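Local structure of Serine/threonine protein kinase (Mycobacterium tuberculosis, 4ESQ) at residues R100-T105 with R157-A162; K116-T121 with W129-V134; E83-Q88 with N170-Q175. The protein is a membrane-spanning receptor kinase that probably phosphorylates serine and threonine residues of proteins using ATP, the chain here being its extracellular sensor domain. All blocks are in the same frame, centred on the assembly; numbering follows the deposited sequence.

Contact 1 of 3, residues R100-T105 with R157-A162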
loop_
_atom_site.group_PDB
_atom_site.type_symbol
_atom_site.label_atom_id
_atom_site.label_comp_id
_atom_site.label_asym_id
_atom_site.label_seq_id
_atom_site.Cartn_x
_atom_site.Cartn_y
_atom_site.Cartn_z
ATOM N N ARG A 100 1.642 -5.138 14.632
ATOM C CA ARG A 100 2.770 -5.970 14.216
ATOM C C ARG A 100 2.327 -7.346 13.708
ATOM O O ARG A 100 2.874 -7.873 12.738
ATOM C CB ARG A 100 3.767 -6.127 15.364
ATOM C CG ARG A 100 4.262 -4.799 15.883
ATOM C CD ARG A 100 5.751 -4.642 15.725
ATOM N NE ARG A 100 6.119 -3.232 15.696
ATOM C CZ ARG A 100 7.283 -2.770 15.250
ATOM N NH1 ARG A 100 7.514 -1.462 15.254
ATOM N NH2 ARG A 100 8.206 -3.615 14.796
ATOM N N ALA A 101 1.335 -7.930 14.372
ATOM C CA ALA A 101 0.841 -9.242 13.980
ATOM C C ALA A 101 0.305 -9.206 12.551
ATOM O O ALA A 101 0.480 -10.158 11.788
ATOM C CB ALA A 101 -0.228 -9.715 14.945
ATOM N N PHE A 102 -0.347 -8.100 12.187
ATOM C CA PHE A 102 -0.888 -7.988 10.838
ATOM C C PHE A 102 0.213 -7.915 9.780
ATOM O O PHE A 102 0.091 -8.508 8.712
ATOM C CB PHE A 102 -1.840 -6.794 10.684
ATOM C CG PHE A 102 -2.293 -6.591 9.263
ATOM C CD1 PHE A 102 -3.224 -7.447 8.693
ATOM C CD2 PHE A 102 -1.752 -5.583 8.483
ATOM C CE1 PHE A 102 -3.623 -7.289 7.368
ATOM C CE2 PHE A 102 -2.146 -5.409 7.167
ATOM C CZ PHE A 102 -3.084 -6.260 6.603
ATOM N N VAL A 103 1.286 -7.187 10.075
ATOM C CA VAL A 103 2.399 -7.117 9.138
ATOM C C VAL A 103 3.088 -8.472 9.025
ATOM O O VAL A 103 3.505 -8.872 7.941
ATOM C CB VAL A 103 3.415 -6.010 9.513
ATOM C CG1 VAL A 103 4.552 -5.955 8.501
ATOM C CG2 VAL A 103 2.724 -4.668 9.587
ATOM N N GLN A 104 3.185 -9.199 10.133
ATOM C CA GLN A 104 3.772 -10.530 10.081
ATOM C C GLN A 104 2.917 -11.443 9.203
ATOM O O GLN A 104 3.437 -12.205 8.380
ATOM C CB GLN A 104 3.912 -11.116 11.486
ATOM C CG GLN A 104 4.655 -12.431 11.494
ATOM C CD GLN A 104 6.107 -12.259 11.104
ATOM O OE1 GLN A 104 6.816 -11.415 11.662
ATOM N NE2 GLN A 104 6.561 -13.051 10.139
ATOM N N THR A 105 1.599 -11.359 9.366
ATOM C CA THR A 105 0.708 -12.156 8.539
ATOM C C THR A 105 0.904 -11.772 7.085
ATOM O O THR A 105 0.973 -12.634 6.213
ATOM C CB THR A 105 -0.760 -11.960 8.928
ATOM O OG1 THR A 105 -1.008 -12.593 10.189
ATOM C CG2 THR A 105 -1.666 -12.575 7.888
ATOM N N ARG A 157 4.636 -2.500 -3.835
ATOM C CA ARG A 157 3.888 -2.520 -2.584
ATOM C C ARG A 157 4.876 -2.360 -1.434
ATOM O O ARG A 157 5.969 -2.934 -1.458
ATOM C CB ARG A 157 3.127 -3.844 -2.430
ATOM C CG ARG A 157 1.924 -4.003 -3.364
ATOM C CD ARG A 157 0.719 -3.214 -2.877
ATOM N NE ARG A 157 0.025 -3.840 -1.750
ATOM C CZ ARG A 157 0.028 -3.371 -0.506
ATOM N NH1 ARG A 157 0.720 -2.268 -0.206
ATOM N NH2 ARG A 157 -0.654 -4.003 0.444
ATOM N N ALA A 158 4.507 -1.575 -0.429
ATOM C CA ALA A 158 5.316 -1.507 0.783
ATOM C C ALA A 158 4.396 -1.498 1.984
ATOM O O ALA A 158 3.363 -0.827 1.983
ATOM C CB ALA A 158 6.191 -0.267 0.787
ATOM N N MET A 159 4.770 -2.251 3.009
ATOM C CA MET A 159 4.033 -2.220 4.263
ATOM C C MET A 159 5.022 -2.133 5.401
ATOM O O MET A 159 6.067 -2.784 5.380
ATOM C CB MET A 159 3.163 -3.471 4.430
ATOM C CG MET A 159 2.400 -3.518 5.752
ATOM S SD MET A 159 1.302 -4.951 5.872
ATOM C CE MET A 159 0.103 -4.558 4.599
ATOM N N SER A 160 4.693 -1.314 6.386
ATOM C CA SER A 160 5.510 -1.229 7.587
ATOM C C SER A 160 4.600 -0.983 8.781
ATOM O O SER A 160 3.374 -0.873 8.643
ATOM C CB SER A 160 6.558 -0.118 7.460
ATOM O OG SER A 160 7.631 -0.307 8.388
ATOM N N VAL A 161 5.203 -0.905 9.960
ATOM C CA VAL A 161 4.452 -0.650 11.173
ATOM C C VAL A 161 5.315 0.191 12.088
ATOM O O VAL A 161 6.531 -0.007 12.168
ATOM C CB VAL A 161 4.041 -1.958 11.873
ATOM C CG1 VAL A 161 5.216 -2.932 11.916
ATOM C CG2 VAL A 161 3.502 -1.683 13.279
ATOM N N ALA A 162 4.681 1.152 12.745
ATOM C CA ALA A 162 5.323 1.927 13.798
ATOM C C ALA A 162 4.245 2.196 14.839
ATOM O O ALA A 162 3.113 2.525 14.486
ATOM C CB ALA A 162 5.871 3.219 13.253
#
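Met159 reaches from the strand 157-162 toward the helix 100-105 and meets two of its side chains on the way. Its CB points toward the helix, and because CG lies anti to the backbone N (chi1 178°) and chi2 is extended as well, the chain runs straight outward. Met159 CG passes Val103 CG2 at 4.0 Å; SD comes to the same methyl and also to the Phe102 ring, whose centroid lies 4.7 Å from the sulfur, a Met-aromatic contact met obliquely. A bend at the last torsion (chi3 -67°) then carries Met159 CE to Phe102 CE2, at 3.5 Å. A flexible, polarisable thioether suits this place, since it can bend to lie against both the ring and the methyl. Phe102 also stacks with Tyr62, so its ring has an aromatic partner as well as the sulfur.

Two residues further on, Val161 takes over. Its CB and CG1 both lie 3.8 Å from Val103 CG2, two compact beta-branched side chains fitting where the helix comes close. Val161 CG1 also sits over one face of the Arg100 guanidinium, 3.8 Å above its centre. Arg100 thus lays its flat, weakly hydrated face on a methyl, while NH1 comes to 3.6 Å from Val161 O without bonding it. Ser160, between Met159 and Val161, turns the other way and bonds Thr140.

With the helix running roughly antiparallel to the strand, at 156°, the adhesion across this interface is mainly dispersion and burial of apolar surface, and the one charged side chain in contact, Arg100, sits at the exposed border.

Contact 2 of 3, residues K116-T121 with W129-V134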
loop_
_atom_site.group_PDB
_atom_site.type_symbol
_atom_site.label_atom_id
_atom_site.label_comp_id
_atom_site.label_asym_id
_atom_site.label_seq_id
_atom_site.Cartn_x
_atom_site.Cartn_y
_atom_site.Cartn_z
ATOM N N LYS A 116 5.823 -15.359 -8.692
ATOM C CA LYS A 116 4.689 -15.968 -9.389
ATOM C C LYS A 116 3.895 -14.953 -10.204
ATOM O O LYS A 116 3.876 -13.764 -9.899
ATOM C CB LYS A 116 3.749 -16.653 -8.392
ATOM C CG LYS A 116 4.389 -17.763 -7.583
ATOM C CD LYS A 116 3.376 -18.384 -6.629
ATOM C CE LYS A 116 4.013 -19.437 -5.741
ATOM N NZ LYS A 116 2.986 -20.075 -4.873
ATOM N N THR A 117 3.243 -15.431 -11.261
ATOM C CA THR A 117 2.286 -14.614 -11.987
ATOM C C THR A 117 0.878 -15.000 -11.537
ATOM O O THR A 117 0.571 -16.182 -11.412
ATOM C CB THR A 117 2.422 -14.797 -13.513
ATOM O OG1 THR A 117 3.761 -14.488 -13.919
ATOM C CG2 THR A 117 1.455 -13.876 -14.252
ATOM N N VAL A 118 0.041 -14.002 -11.264
ATOM C CA VAL A 118 -1.357 -14.229 -10.914
ATOM C C VAL A 118 -2.273 -13.566 -11.944
ATOM O O VAL A 118 -1.871 -12.611 -12.623
ATOM C CB VAL A 118 -1.699 -13.698 -9.491
ATOM C CG1 VAL A 118 -0.903 -14.463 -8.443
ATOM C CG2 VAL A 118 -1.432 -12.193 -9.386
ATOM N N THR A 119 -3.485 -14.102 -12.080
ATOM C CA THR A 119 -4.509 -13.513 -12.930
ATOM C C THR A 119 -5.452 -12.713 -12.035
ATOM O O THR A 119 -5.879 -13.194 -10.984
ATOM C CB THR A 119 -5.316 -14.606 -13.674
ATOM O OG1 THR A 119 -4.425 -15.440 -14.425
ATOM C CG2 THR A 119 -6.313 -13.988 -14.625
ATOM N N VAL A 120 -5.768 -11.490 -12.437
ATOM C CA VAL A 120 -6.646 -10.643 -11.640
ATOM C C VAL A 120 -7.845 -10.220 -12.468
ATOM O O VAL A 120 -7.693 -9.739 -13.588
ATOM C CB VAL A 120 -5.917 -9.375 -11.166
ATOM C CG1 VAL A 120 -6.830 -8.548 -10.270
ATOM C CG2 VAL A 120 -4.644 -9.748 -10.435
ATOM N N THR A 121 -9.039 -10.396 -11.918
ATOM C CA THR A 121 -10.243 -10.001 -12.633
ATOM C C THR A 121 -10.965 -8.918 -11.854
ATOM O O THR A 121 -11.216 -9.053 -10.655
ATOM C CB THR A 121 -11.184 -11.191 -12.886
ATOM O OG1 THR A 121 -10.475 -12.218 -13.591
ATOM C CG2 THR A 121 -12.386 -10.750 -13.724
ATOM N N TRP A 129 -0.412 -10.295 -13.535
ATOM C CA TRP A 129 0.622 -9.531 -12.841
ATOM C C TRP A 129 1.671 -10.481 -12.286
ATOM O O TRP A 129 1.328 -11.523 -11.729
ATOM C CB TRP A 129 0.022 -8.734 -11.689
ATOM C CG TRP A 129 -0.811 -7.570 -12.100
ATOM C CD1 TRP A 129 -2.094 -7.605 -12.584
ATOM C CD2 TRP A 129 -0.442 -6.184 -12.037
ATOM N NE1 TRP A 129 -2.539 -6.322 -12.833
ATOM C CE2 TRP A 129 -1.543 -5.436 -12.506
ATOM C CE3 TRP A 129 0.716 -5.504 -11.631
ATOM C CZ2 TRP A 129 -1.519 -4.041 -12.583
ATOM C CZ3 TRP A 129 0.736 -4.116 -11.713
ATOM C CH2 TRP A 129 -0.375 -3.404 -12.183
ATOM N N THR A 130 2.943 -10.103 -12.416
ATOM C CA THR A 130 4.048 -10.951 -11.974
ATOM C C THR A 130 4.762 -10.332 -10.768
ATOM O O THR A 130 5.192 -9.188 -10.842
ATOM C CB THR A 130 5.081 -11.125 -13.105
ATOM O OG1 THR A 130 4.439 -11.648 -14.278
ATOM C CG2 THR A 130 6.179 -12.065 -12.672
ATOM N N PHE A 131 4.885 -11.088 -9.675
ATOM C CA PHE A 131 5.592 -10.611 -8.482
ATOM C C PHE A 131 7.087 -10.920 -8.557
ATOM O O PHE A 131 7.487 -12.004 -8.997
ATOM C CB PHE A 131 5.037 -11.272 -7.224
ATOM C CG PHE A 131 3.634 -10.881 -6.909
ATOM C CD1 PHE A 131 3.370 -9.669 -6.288
ATOM C CD2 PHE A 131 2.583 -11.724 -7.213
ATOM C CE1 PHE A 131 2.061 -9.297 -5.983
ATOM C CE2 PHE A 131 1.272 -11.363 -6.903
ATOM C CZ PHE A 131 1.020 -10.147 -6.295
ATOM N N ALA A 132 7.898 -9.969 -8.102
ATOM C CA ALA A 132 9.315 -10.217 -7.866
ATOM C C ALA A 132 9.464 -10.885 -6.501
ATOM O O ALA A 132 8.494 -11.412 -5.951
ATOM C CB ALA A 132 10.090 -8.911 -7.923
ATOM N N ASP A 133 10.666 -10.868 -5.939
ATOM C CA ASP A 133 10.839 -11.401 -4.594
ATOM C C ASP A 133 10.487 -10.351 -3.538
ATOM O O ASP A 133 10.550 -9.149 -3.787
ATOM C CB ASP A 133 12.257 -11.942 -4.380
ATOM C CG ASP A 133 12.442 -13.345 -4.949
ATOM O OD1 ASP A 133 11.445 -13.957 -5.396
ATOM O OD2 ASP A 133 13.586 -13.845 -4.938
ATOM N N VAL A 134 10.078 -10.816 -2.366
ATOM C CA VAL A 134 9.783 -9.916 -1.267
ATOM C C VAL A 134 11.087 -9.379 -0.697
ATOM O O VAL A 134 12.023 -10.136 -0.421
ATOM C CB VAL A 134 8.980 -10.619 -0.148
ATOM C CG1 VAL A 134 8.833 -9.697 1.048
ATOM C CG2 VAL A 134 7.615 -11.047 -0.660
#
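Thr117 and Thr130 face each other across a non-hydrogen-bonded antiparallel pair, and their hydroxyls bond, OG1 to OG1, at 2.9 Å. Each OG1 stands anti to its own carbonyl carbon (chi1 -57° and -56°), which turns the hydroxyls toward each other on the face that carries Thr117 and Thr130; threonine serves well here, combining beta-branching with a short polar arm on a partly exposed face. Next to them Val118 and Trp129 form a hydrogen-bonded pair, with Val118 N to Trp129 O at 2.8 Å and Trp129 N to Val118 O at 2.9 Å. Beyond Thr130, Phe131 N donates to Lys116 O at 2.9 Å and nearly straight.

On the face of Val118 and Trp129 the contacts are apolar. Val118 CG2 touches Phe131 CE2 at 3.8 Å, and Val120 CG2 meets Trp129 CD1 at 4.0 Å, each methyl approaching its ring obliquely.

Further out, Leu54 of the helix 51-54 packs on Val118, Val120 and Phe131, while Asp145 of the strand 141-147 touches the side chains of both Trp129 and Phe131. On the far flank, Ser46 OG accepts from Thr119 N. The arrangement is that of a beta hairpin, strands 117-122 and 125-131, built into the antiparallel sheet of the PknH-like extracellular domain.

Contact 3 of 3, residues E83-Q88 with N170-Q175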
loop_
_atom_site.group_PDB
_atom_site.type_symbol
_atom_site.label_atom_id
_atom_site.label_comp_id
_atom_site.label_asym_id
_atom_site.label_seq_id
_atom_site.Cartn_x
_atom_site.Cartn_y
_atom_site.Cartn_z
ATOM N N GLU A 83 1.288 9.286 -15.608
ATOM C CA GLU A 83 2.584 8.609 -15.542
ATOM C C GLU A 83 2.838 7.950 -14.187
ATOM O O GLU A 83 3.634 7.012 -14.091
ATOM C CB GLU A 83 3.725 9.588 -15.853
ATOM C CG GLU A 83 3.741 10.103 -17.294
ATOM C CD GLU A 83 4.201 9.053 -18.294
ATOM O OE1 GLU A 83 5.061 8.216 -17.941
ATOM O OE2 GLU A 83 3.694 9.065 -19.436
ATOM N N HIS A 84 2.161 8.442 -13.146
ATOM C CA HIS A 84 2.410 7.978 -11.779
ATOM C C HIS A 84 1.096 7.828 -11.017
ATOM O O HIS A 84 0.144 8.569 -11.256
ATOM C CB HIS A 84 3.295 8.978 -11.036
ATOM C CG HIS A 84 4.570 9.303 -11.749
ATOM N ND1 HIS A 84 4.740 10.461 -12.476
ATOM C CD2 HIS A 84 5.733 8.618 -11.857
ATOM C CE1 HIS A 84 5.958 10.483 -12.989
ATOM N NE2 HIS A 84 6.580 9.372 -12.634
ATOM N N TRP A 85 1.052 6.884 -10.084
ATOM C CA TRP A 85 -0.162 6.635 -9.314
ATOM C C TRP A 85 0.241 6.121 -7.942
ATOM O O TRP A 85 1.049 5.197 -7.845
ATOM C CB TRP A 85 -1.005 5.586 -10.039
ATOM C CG TRP A 85 -2.370 5.316 -9.483
ATOM C CD1 TRP A 85 -3.546 5.918 -9.853
ATOM C CD2 TRP A 85 -2.715 4.344 -8.488
ATOM N NE1 TRP A 85 -4.598 5.383 -9.136
ATOM C CE2 TRP A 85 -4.110 4.415 -8.296
ATOM C CE3 TRP A 85 -1.975 3.422 -7.736
ATOM C CZ2 TRP A 85 -4.783 3.606 -7.372
ATOM C CZ3 TRP A 85 -2.649 2.612 -6.832
ATOM C CH2 TRP A 85 -4.037 2.716 -6.655
ATOM N N VAL A 86 -0.299 6.725 -6.884
ATOM C CA VAL A 86 0.056 6.311 -5.532
ATOM C C VAL A 86 -1.188 6.118 -4.697
ATOM O O VAL A 86 -2.071 6.973 -4.692
ATOM C CB VAL A 86 0.955 7.358 -4.842
ATOM C CG1 VAL A 86 1.002 7.128 -3.314
ATOM C CG2 VAL A 86 2.345 7.351 -5.462
ATOM N N ASN A 87 -1.253 4.994 -3.991
ATOM C CA ASN A 87 -2.279 4.767 -2.985
ATOM C C ASN A 87 -1.529 4.617 -1.664
ATOM O O ASN A 87 -0.749 3.672 -1.493
ATOM C CB ASN A 87 -3.079 3.497 -3.294
ATOM C CG ASN A 87 -4.305 3.313 -2.382
ATOM O OD1 ASN A 87 -4.477 4.012 -1.384
ATOM N ND2 ASN A 87 -5.158 2.360 -2.736
ATOM N N GLN A 88 -1.731 5.570 -0.760
ATOM C CA GLN A 88 -1.080 5.535 0.545
ATOM C C GLN A 88 -2.141 5.477 1.620
ATOM O O GLN A 88 -3.127 6.200 1.561
ATOM C CB GLN A 88 -0.187 6.765 0.761
ATOM C CG GLN A 88 -0.841 8.083 0.374
ATOM C CD GLN A 88 -0.100 9.293 0.934
ATOM O OE1 GLN A 88 0.680 9.185 1.878
ATOM N NE2 GLN A 88 -0.373 10.452 0.368
ATOM N N ASN A 170 0.960 1.556 -2.143
ATOM C CA ASN A 170 1.123 1.030 -3.492
ATOM C C ASN A 170 1.547 2.185 -4.370
ATOM O O ASN A 170 0.859 3.215 -4.417
ATOM C CB ASN A 170 -0.198 0.433 -3.993
ATOM C CG ASN A 170 -0.008 -0.527 -5.164
ATOM O OD1 ASN A 170 1.105 -0.968 -5.454
ATOM N ND2 ASN A 170 -1.104 -0.868 -5.826
ATOM N N ALA A 171 2.704 2.059 -5.015
ATOM C CA ALA A 171 3.212 3.134 -5.859
ATOM C C ALA A 171 3.509 2.574 -7.243
ATOM O O ALA A 171 4.270 1.611 -7.375
ATOM C CB ALA A 171 4.470 3.757 -5.249
ATOM N N CYS A 172 2.917 3.184 -8.269
ATOM C CA CYS A 172 2.950 2.626 -9.621
ATOM C C CYS A 172 3.453 3.616 -10.660
ATOM O O CYS A 172 3.238 4.820 -10.545
ATOM C CB CYS A 172 1.556 2.144 -10.030
ATOM S SG CYS A 172 0.726 1.043 -8.828
ATOM N N GLY A 173 4.099 3.095 -11.693
ATOM C CA GLY A 173 4.653 3.940 -12.740
ATOM C C GLY A 173 5.481 3.119 -13.703
ATOM O O GLY A 173 5.476 1.890 -13.638
ATOM N N TYR A 174 6.195 3.791 -14.603
ATOM C CA TYR A 174 7.031 3.086 -15.572
ATOM C C TYR A 174 8.478 2.925 -15.103
ATOM O O TYR A 174 9.239 2.150 -15.692
ATOM C CB TYR A 174 7.027 3.816 -16.912
ATOM C CG TYR A 174 5.711 3.775 -17.637
ATOM C CD1 TYR A 174 5.379 2.691 -18.443
ATOM C CD2 TYR A 174 4.803 4.820 -17.532
ATOM C CE1 TYR A 174 4.173 2.645 -19.115
ATOM C CE2 TYR A 174 3.592 4.780 -18.210
ATOM C CZ TYR A 174 3.289 3.689 -18.997
ATOM O OH TYR A 174 2.094 3.628 -19.676
ATOM N N GLN A 175 8.856 3.656 -14.059
ATOM C CA GLN A 175 10.230 3.666 -13.564
ATOM C C GLN A 175 10.291 3.367 -12.082
ATOM O O GLN A 175 10.918 4.108 -11.322
ATOM C CB GLN A 175 10.880 5.035 -13.795
ATOM C CG GLN A 175 11.317 5.299 -15.209
ATOM C CD GLN A 175 12.008 6.644 -15.358
ATOM O OE1 GLN A 175 11.579 7.642 -14.787
ATOM N NE2 GLN A 175 13.086 6.674 -16.126
HETATM O O HOH W 1 6.176 6.609 -14.558
HETATM O O HOH W 2 9.167 9.071 -13.479
HETATM O O HOH W 3 -3.776 -0.245 -4.199
#
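Asn170 opens its segment paired with Asn87, N to O in both directions at 2.8 Å. Its CG lies anti to the backbone N (chi1 -161°), which brings Asn170 ND2 beside Trp85 CZ3 at 3.9 Å, the amide plane nearly perpendicular to the indole (84°). One water bridges the two amides, at 3.2 Å from Asn170 ND2 and 3.3 Å from Asn87 ND2.

Ala171 turns to the other face, where its small CB lies 4.2 Å from Val86 CG2, beneath the helix 179-192. Cys172 returns to the side of the sheet that carries Trp85: Cys172 N bonds Trp85 O at 2.8 Å, and Cys172 SG meets Trp85 CE3 obliquely at 3.8 Å, a sulfur-aromatic contact. A disulfide to Cys155 links this strand covalently to its other neighbour.

Gly173, lacking a side chain, lets its CA make a CA-H...O contact with Glu83 O beside His84. Then a water joins Tyr174 N to Glu83 O, and Tyr174 CD2 lies 3.4 Å from Glu83 OE1. Another water connects Gln175 OE1 with His84 NE2, while His84 ND1 hydrogen-bonds Glu77. Sequence-distant strands thus meet as antiparallel neighbours in the central sheet, one face under helices, the other lined by Trp85, Asn87, Asn170 and Cys172.

Overall arrangement
All three contacts draw on one antiparallel sheet. Contact 3 pairs strands 84-92 and 165-173, contact 1 lays the helix 96-111 against the next strand, 154-162, and contact 2 forms the hairpin further across. Contacts 1 and 3 meet directly, Arg157 CD lying 3.4 Å from Asn170 OD1, although their centres are about 20 Å apart. Contact 2 touches neither: its centre is about 19 Å from that of contact 1 and about 17 Å from that of contact 3. The side chains of Trp129 and Tyr174 come within about 6 and 4 Å of bound buffer, probably from crystallisation and only a hint of a pocket; those of Asn87 and Trp129 lie about 6 and 8 Å from bound terbium.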